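Local coordinates for PbSGBP-B lipoprotein (Prevotella bryantii B14, PDB 6D2Y) that probably binds polysaccharides at the bacterial cell surface as a glycan-binding lipoprotein of a polysaccharide utilization locus, at residues W362-Y374 with D401-F415. Sequence-based numbering, arbitrary orientation.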
loop_
_atom_site.group_PDB
_atom_site.type_symbol
_atom_site.label_atom_id
_atom_site.label_comp_id
_atom_site.label_asym_id
_atom_site.label_seq_id
_atom_site.Cartn_x
_atom_site.Cartn_y
_atom_site.Cartn_z
ATOM N N TRP A 362 -13.665 -26.160 -1.005
ATOM C CA TRP A 362 -12.237 -26.038 -1.271
ATOM C C TRP A 362 -11.589 -24.928 -0.454
ATOM O O TRP A 362 -10.392 -25.003 -0.155
ATOM C CB TRP A 362 -12.003 -25.806 -2.763
ATOM C CG TRP A 362 -12.475 -24.474 -3.244
ATOM C CD1 TRP A 362 -13.753 -24.127 -3.578
ATOM C CD2 TRP A 362 -11.676 -23.303 -3.442
ATOM N NE1 TRP A 362 -13.797 -22.812 -3.974
ATOM C CE2 TRP A 362 -12.535 -22.283 -3.899
ATOM C CE3 TRP A 362 -10.318 -23.016 -3.278
ATOM C CZ2 TRP A 362 -12.080 -21.001 -4.195
ATOM C CZ3 TRP A 362 -9.870 -21.741 -3.569
ATOM C CH2 TRP A 362 -10.747 -20.751 -4.024
ATOM N N PHE A 363 -12.346 -23.897 -0.083
ATOM C CA PHE A 363 -11.796 -22.808 0.714
ATOM C C PHE A 363 -11.964 -23.023 2.212
ATOM O O PHE A 363 -11.546 -22.163 2.995
ATOM C CB PHE A 363 -12.420 -21.466 0.299
ATOM C CG PHE A 363 -13.918 -21.420 0.407
ATOM C CD1 PHE A 363 -14.531 -21.044 1.590
ATOM C CD2 PHE A 363 -14.714 -21.734 -0.682
ATOM C CE1 PHE A 363 -15.909 -20.996 1.690
ATOM C CE2 PHE A 363 -16.092 -21.686 -0.588
ATOM C CZ PHE A 363 -16.689 -21.315 0.599
ATOM N N HIS A 364 -12.549 -24.142 2.633
ATOM C CA HIS A 364 -12.631 -24.487 4.051
ATOM C C HIS A 364 -12.464 -25.994 4.229
ATOM O O HIS A 364 -13.249 -26.663 4.903
ATOM C CB HIS A 364 -13.930 -23.971 4.673
ATOM C CG HIS A 364 -15.166 -24.663 4.185
ATOM N ND1 HIS A 364 -15.799 -25.651 4.907
ATOM C CD2 HIS A 364 -15.897 -24.495 3.058
ATOM C CE1 HIS A 364 -16.860 -26.070 4.243
ATOM N NE2 HIS A 364 -16.944 -25.383 3.117
ATOM N N ALA A 365 -11.402 -26.541 3.640
ATOM C CA ALA A 365 -11.138 -27.972 3.657
ATOM C C ALA A 365 -10.190 -28.391 4.774
ATOM O O ALA A 365 -9.763 -29.550 4.803
ATOM C CB ALA A 365 -10.579 -28.418 2.304
ATOM N N GLN A 366 -9.852 -27.478 5.689
ATOM C CA GLN A 366 -8.944 -27.767 6.803
ATOM C C GLN A 366 -7.607 -28.314 6.307
ATOM O O GLN A 366 -7.042 -29.247 6.880
ATOM C CB GLN A 366 -9.585 -28.730 7.806
ATOM C CG GLN A 366 -10.056 -28.069 9.089
ATOM C CD GLN A 366 -10.641 -29.057 10.079
ATOM O OE1 GLN A 366 -10.290 -29.053 11.259
ATOM N NE2 GLN A 366 -11.540 -29.911 9.603
ATOM N N ASN A 367 -7.090 -27.721 5.230
ATOM C CA ASN A 367 -5.836 -28.164 4.630
ATOM C C ASN A 367 -4.755 -27.090 4.678
ATOM O O ASN A 367 -3.769 -27.181 3.943
ATOM C CB ASN A 367 -6.063 -28.622 3.186
ATOM C CG ASN A 367 -6.474 -27.484 2.269
ATOM O OD1 ASN A 367 -6.967 -26.451 2.721
ATOM N ND2 ASN A 367 -6.268 -27.670 0.971
ATOM N N GLY A 368 -4.919 -26.071 5.522
ATOM C CA GLY A 368 -3.901 -25.048 5.665
ATOM C C GLY A 368 -3.751 -24.114 4.484
ATOM O O GLY A 368 -2.704 -23.476 4.343
ATOM N N TRP A 369 -4.774 -23.999 3.638
ATOM C CA TRP A 369 -4.673 -23.196 2.425
ATOM C C TRP A 369 -4.781 -21.710 2.748
ATOM O O TRP A 369 -5.706 -21.277 3.441
ATOM C CB TRP A 369 -5.755 -23.595 1.423
ATOM C CG TRP A 369 -5.644 -22.849 0.132
ATOM C CD1 TRP A 369 -6.549 -21.970 -0.390
ATOM C CD2 TRP A 369 -4.555 -22.903 -0.795
ATOM N NE1 TRP A 369 -6.092 -21.480 -1.591
ATOM C CE2 TRP A 369 -4.870 -22.037 -1.861
ATOM C CE3 TRP A 369 -3.344 -23.603 -0.830
ATOM C CZ2 TRP A 369 -4.020 -21.854 -2.949
ATOM C CZ3 TRP A 369 -2.503 -23.418 -1.910
ATOM C CH2 TRP A 369 -2.844 -22.552 -2.954
ATOM N N GLY A 370 -3.846 -20.928 2.212
ATOM C CA GLY A 370 -3.762 -19.521 2.563
ATOM C C GLY A 370 -4.727 -18.657 1.766
ATOM O O GLY A 370 -4.901 -18.826 0.560
ATOM N N ARG A 371 -5.354 -17.716 2.466
ATOM C CA ARG A 371 -6.196 -16.715 1.829
ATOM C C ARG A 371 -6.127 -15.437 2.648
ATOM O O ARG A 371 -5.860 -15.468 3.853
ATOM C CB ARG A 371 -7.647 -17.196 1.683
ATOM C CG ARG A 371 -8.559 -16.877 2.858
ATOM C CD ARG A 371 -8.274 -17.765 4.061
ATOM N NE ARG A 371 -8.154 -19.176 3.698
ATOM C CZ ARG A 371 -9.185 -20.004 3.566
ATOM N NH1 ARG A 371 -10.421 -19.566 3.761
ATOM N NH2 ARG A 371 -8.980 -21.273 3.234
ATOM N N ALA A 372 -6.351 -14.311 1.979
ATOM C CA ALA A 372 -6.348 -13.021 2.652
ATOM C C ALA A 372 -7.700 -12.765 3.302
ATOM O O ALA A 372 -8.748 -13.103 2.745
ATOM C CB ALA A 372 -6.020 -11.900 1.669
ATOM N N ILE A 373 -7.671 -12.173 4.491
ATOM C CA ILE A 373 -8.877 -11.845 5.241
ATOM C C ILE A 373 -8.831 -10.359 5.571
ATOM O O ILE A 373 -8.031 -9.924 6.411
ATOM C CB ILE A 373 -9.022 -12.699 6.508
ATOM C CG1 ILE A 373 -8.688 -14.162 6.203
ATOM C CG2 ILE A 373 -10.427 -12.579 7.062
ATOM C CD1 ILE A 373 -9.155 -15.144 7.264
ATOM N N TYR A 374 -9.686 -9.581 4.910
ATOM C CA TYR A 374 -9.725 -8.132 5.054
ATOM C C TYR A 374 -10.888 -7.743 5.958
ATOM O O TYR A 374 -12.029 -8.158 5.724
ATOM C CB TYR A 374 -9.864 -7.464 3.685
ATOM C CG TYR A 374 -9.918 -5.949 3.707
ATOM C CD1 TYR A 374 -8.913 -5.202 4.301
ATOM C CD2 TYR A 374 -10.969 -5.269 3.114
ATOM C CE1 TYR A 374 -8.964 -3.817 4.311
ATOM C CE2 TYR A 374 -11.029 -3.892 3.112
ATOM C CZ TYR A 374 -10.027 -3.169 3.713
ATOM O OH TYR A 374 -10.091 -1.795 3.714
ATOM N N ASP A 401 0.219 -11.541 2.006
ATOM C CA ASP A 401 -0.685 -11.566 3.150
ATOM C C ASP A 401 -1.813 -12.579 2.991
ATOM O O ASP A 401 -2.724 -12.609 3.825
ATOM C CB ASP A 401 -1.269 -10.172 3.398
ATOM C CG ASP A 401 -0.396 -9.330 4.306
ATOM O OD1 ASP A 401 0.309 -9.911 5.156
ATOM O OD2 ASP A 401 -0.422 -8.089 4.178
ATOM N N PHE A 402 -1.775 -13.401 1.946
ATOM C CA PHE A 402 -2.724 -14.497 1.800
ATOM C C PHE A 402 -2.232 -15.703 2.591
ATOM O O PHE A 402 -2.090 -16.796 2.037
ATOM C CB PHE A 402 -2.905 -14.870 0.326
ATOM C CG PHE A 402 -3.754 -13.903 -0.454
ATOM C CD1 PHE A 402 -3.350 -12.589 -0.634
ATOM C CD2 PHE A 402 -4.946 -14.315 -1.024
ATOM C CE1 PHE A 402 -4.127 -11.701 -1.357
ATOM C CE2 PHE A 402 -5.725 -13.433 -1.749
ATOM C CZ PHE A 402 -5.315 -12.124 -1.916
ATOM N N ASN A 403 -1.960 -15.514 3.883
ATOM C CA ASN A 403 -1.337 -16.537 4.715
ATOM C C ASN A 403 -2.193 -16.882 5.929
ATOM O O ASN A 403 -1.671 -17.287 6.970
ATOM C CB ASN A 403 0.057 -16.096 5.156
ATOM C CG ASN A 403 0.063 -14.719 5.793
ATOM O OD1 ASN A 403 -0.423 -14.537 6.905
ATOM N ND2 ASN A 403 0.611 -13.739 5.086
ATOM N N LEU A 404 -3.506 -16.722 5.814
ATOM C CA LEU A 404 -4.437 -17.134 6.853
ATOM C C LEU A 404 -5.343 -18.229 6.305
ATOM O O LEU A 404 -5.368 -18.505 5.104
ATOM C CB LEU A 404 -5.265 -15.948 7.364
ATOM C CG LEU A 404 -4.581 -14.984 8.340
ATOM C CD1 LEU A 404 -3.638 -14.034 7.618
ATOM C CD2 LEU A 404 -5.607 -14.203 9.146
ATOM N N GLU A 405 -6.091 -18.860 7.200
ATOM C CA GLU A 405 -7.000 -19.933 6.835
ATOM C C GLU A 405 -8.392 -19.610 7.373
ATOM O O GLU A 405 -8.559 -18.737 8.230
ATOM C CB GLU A 405 -6.469 -21.294 7.346
ATOM C CG GLU A 405 -7.460 -22.437 7.383
ATOM C CD GLU A 405 -7.325 -23.346 6.173
ATOM O OE1 GLU A 405 -6.371 -23.161 5.399
ATOM O OE2 GLU A 405 -8.172 -24.243 5.982
ATOM N N PHE A 406 -9.364 -20.371 6.969
ATOM C CA PHE A 406 -10.733 -20.071 7.168
ATOM C C PHE A 406 -11.093 -19.751 8.563
ATOM O O PHE A 406 -12.051 -19.084 8.801
ATOM C CB PHE A 406 -11.468 -21.305 6.716
ATOM C CG PHE A 406 -12.925 -21.204 6.720
ATOM C CD1 PHE A 406 -13.571 -20.412 5.840
ATOM C CD2 PHE A 406 -13.647 -21.969 7.536
ATOM C CE1 PHE A 406 -14.922 -20.370 5.824
ATOM C CE2 PHE A 406 -14.990 -21.930 7.536
ATOM C CZ PHE A 406 -15.633 -21.125 6.679
ATOM N N ASP A 407 -10.422 -20.336 9.508
ATOM C CA ASP A 407 -10.673 -20.055 10.916
ATOM C C ASP A 407 -9.905 -18.847 11.439
ATOM O O ASP A 407 -10.140 -18.430 12.578
ATOM C CB ASP A 407 -10.331 -21.280 11.774
ATOM C CG ASP A 407 -8.898 -21.744 11.588
ATOM O OD1 ASP A 407 -8.190 -21.179 10.727
ATOM O OD2 ASP A 407 -8.478 -22.678 12.305
ATOM N N GLY A 408 -8.998 -18.279 10.648
ATOM C CA GLY A 408 -8.222 -17.131 11.061
ATOM C C GLY A 408 -6.818 -17.448 11.522
ATOM O O GLY A 408 -6.015 -16.521 11.684
ATOM N N ASN A 409 -6.496 -18.719 11.739
ATOM C CA ASN A 409 -5.153 -19.100 12.142
ATOM C C ASN A 409 -4.195 -18.978 10.957
ATOM O O ASN A 409 -4.604 -18.851 9.800
ATOM C CB ASN A 409 -5.149 -20.521 12.705
ATOM C CG ASN A 409 -5.786 -20.604 14.083
ATOM O OD1 ASN A 409 -5.189 -20.204 15.084
ATOM N ND2 ASN A 409 -7.009 -21.121 14.138
ATOM N N SER A 410 -2.898 -19.010 11.261
ATOM C CA SER A 410 -1.876 -18.907 10.225
ATOM C C SER A 410 -1.937 -20.105 9.285
ATOM O O SER A 410 -2.017 -21.254 9.723
ATOM C CB SER A 410 -0.488 -18.793 10.862
ATOM O OG SER A 410 -0.523 -18.000 12.036
ATOM N N ALA A 411 -1.883 -19.834 7.983
ATOM C CA ALA A 411 -1.970 -20.894 6.987
ATOM C C ALA A 411 -0.682 -21.704 6.949
ATOM O O ALA A 411 0.417 -21.167 7.126
ATOM C CB ALA A 411 -2.255 -20.313 5.607
ATOM N N THR A 412 -0.823 -23.008 6.711
ATOM C CA THR A 412 0.327 -23.901 6.661
ATOM C C THR A 412 0.786 -24.223 5.244
ATOM O O THR A 412 1.899 -24.730 5.072
ATOM C CB THR A 412 0.019 -25.211 7.399
ATOM O OG1 THR A 412 -0.868 -26.013 6.609
ATOM C CG2 THR A 412 -0.617 -24.932 8.749
ATOM N N LYS A 413 -0.037 -23.944 4.234
ATOM C CA LYS A 413 0.329 -24.134 2.834
ATOM C C LYS A 413 0.239 -22.791 2.122
ATOM O O LYS A 413 -0.821 -22.156 2.120
ATOM C CB LYS A 413 -0.580 -25.159 2.149
ATOM C CG LYS A 413 -0.978 -26.348 3.006
ATOM C CD LYS A 413 0.186 -27.289 3.277
ATOM C CE LYS A 413 -0.032 -28.064 4.570
ATOM N NZ LYS A 413 0.682 -29.366 4.588
ATOM N N SER A 414 1.350 -22.362 1.525
ATOM C CA SER A 414 1.424 -21.092 0.820
ATOM C C SER A 414 1.120 -21.311 -0.663
ATOM O O SER A 414 0.668 -22.380 -1.079
ATOM C CB SER A 414 2.797 -20.450 1.022
ATOM O OG SER A 414 2.959 -19.976 2.348
ATOM N N PHE A 415 1.358 -20.284 -1.476
ATOM C CA PHE A 415 1.240 -20.422 -2.920
ATOM C C PHE A 415 2.488 -21.099 -3.469
ATOM O O PHE A 415 3.611 -20.734 -3.111
ATOM C CB PHE A 415 1.043 -19.058 -3.579
ATOM C CG PHE A 415 -0.266 -18.405 -3.241
ATOM C CD1 PHE A 415 -1.437 -19.144 -3.249
ATOM C CD2 PHE A 415 -0.328 -17.059 -2.919
ATOM C CE1 PHE A 415 -2.646 -18.556 -2.946
ATOM C CE2 PHE A 415 -1.541 -16.460 -2.612
ATOM C CZ PHE A 415 -2.700 -17.213 -2.625
HETATM O O HOH W 1 -4.846 -10.999 5.467
#
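Two bends in the side chain of Arg371, at chi2 (-74°) and chi3 (-47°), fold its guanidinium back over the backbone of Glu405 and Phe406, while Phe406 swings its ring anti to its own N (chi1 -175°), bringing one face against His364 CB. The site illustrates how a loop of a beta-sandwich packs on an edge strand: 401-415, between strands 393-398 and 423-428, lies on strand 372-374 and its lead-in, at the margin of a four-stranded antiparallel sheet in the xyloglucan-binding-type domain. Arg371 and Leu404 form an antiparallel hydrogen-bonded pair, Arg371 N giving a 2.8 Å bond to Leu404 O and the return bond being weak; a second, single bridge joins Trp369 and Lys413. There, Lys413 N donates to Gly368 O at 2.7 Å.

The general point lies in Arg371, whose one flat group binds two carbonyls of its own segment while its face covers the other segment's backbone. In its own plane the guanidinium grips Phe363 O end-on with NH1 and NH2, and Trp369 O side-on with NE and NH2, so its rotation is fixed; Gln331 takes a further bond from NH1. Phe406 N sits over the middle of one face, 3.4 Å from CZ of Arg371. OE1 of Glu405 lies well out of that plane, so its long salt bridge to NH2 of Arg371 is one of charges; OE2 bonds to the Tyr433 hydroxyl.

Aromatic rings complete the join. Phe415 turns an edge, offset, toward the face of the six-membered ring of Trp369, whose NE1 bonds to Phe334 O. His364 CB stands over the face of the Phe406 ring, 3.5 Å from its centroid, and Ala372 CB meets the Phe402 ring likewise, 3.4 Å from the centroid.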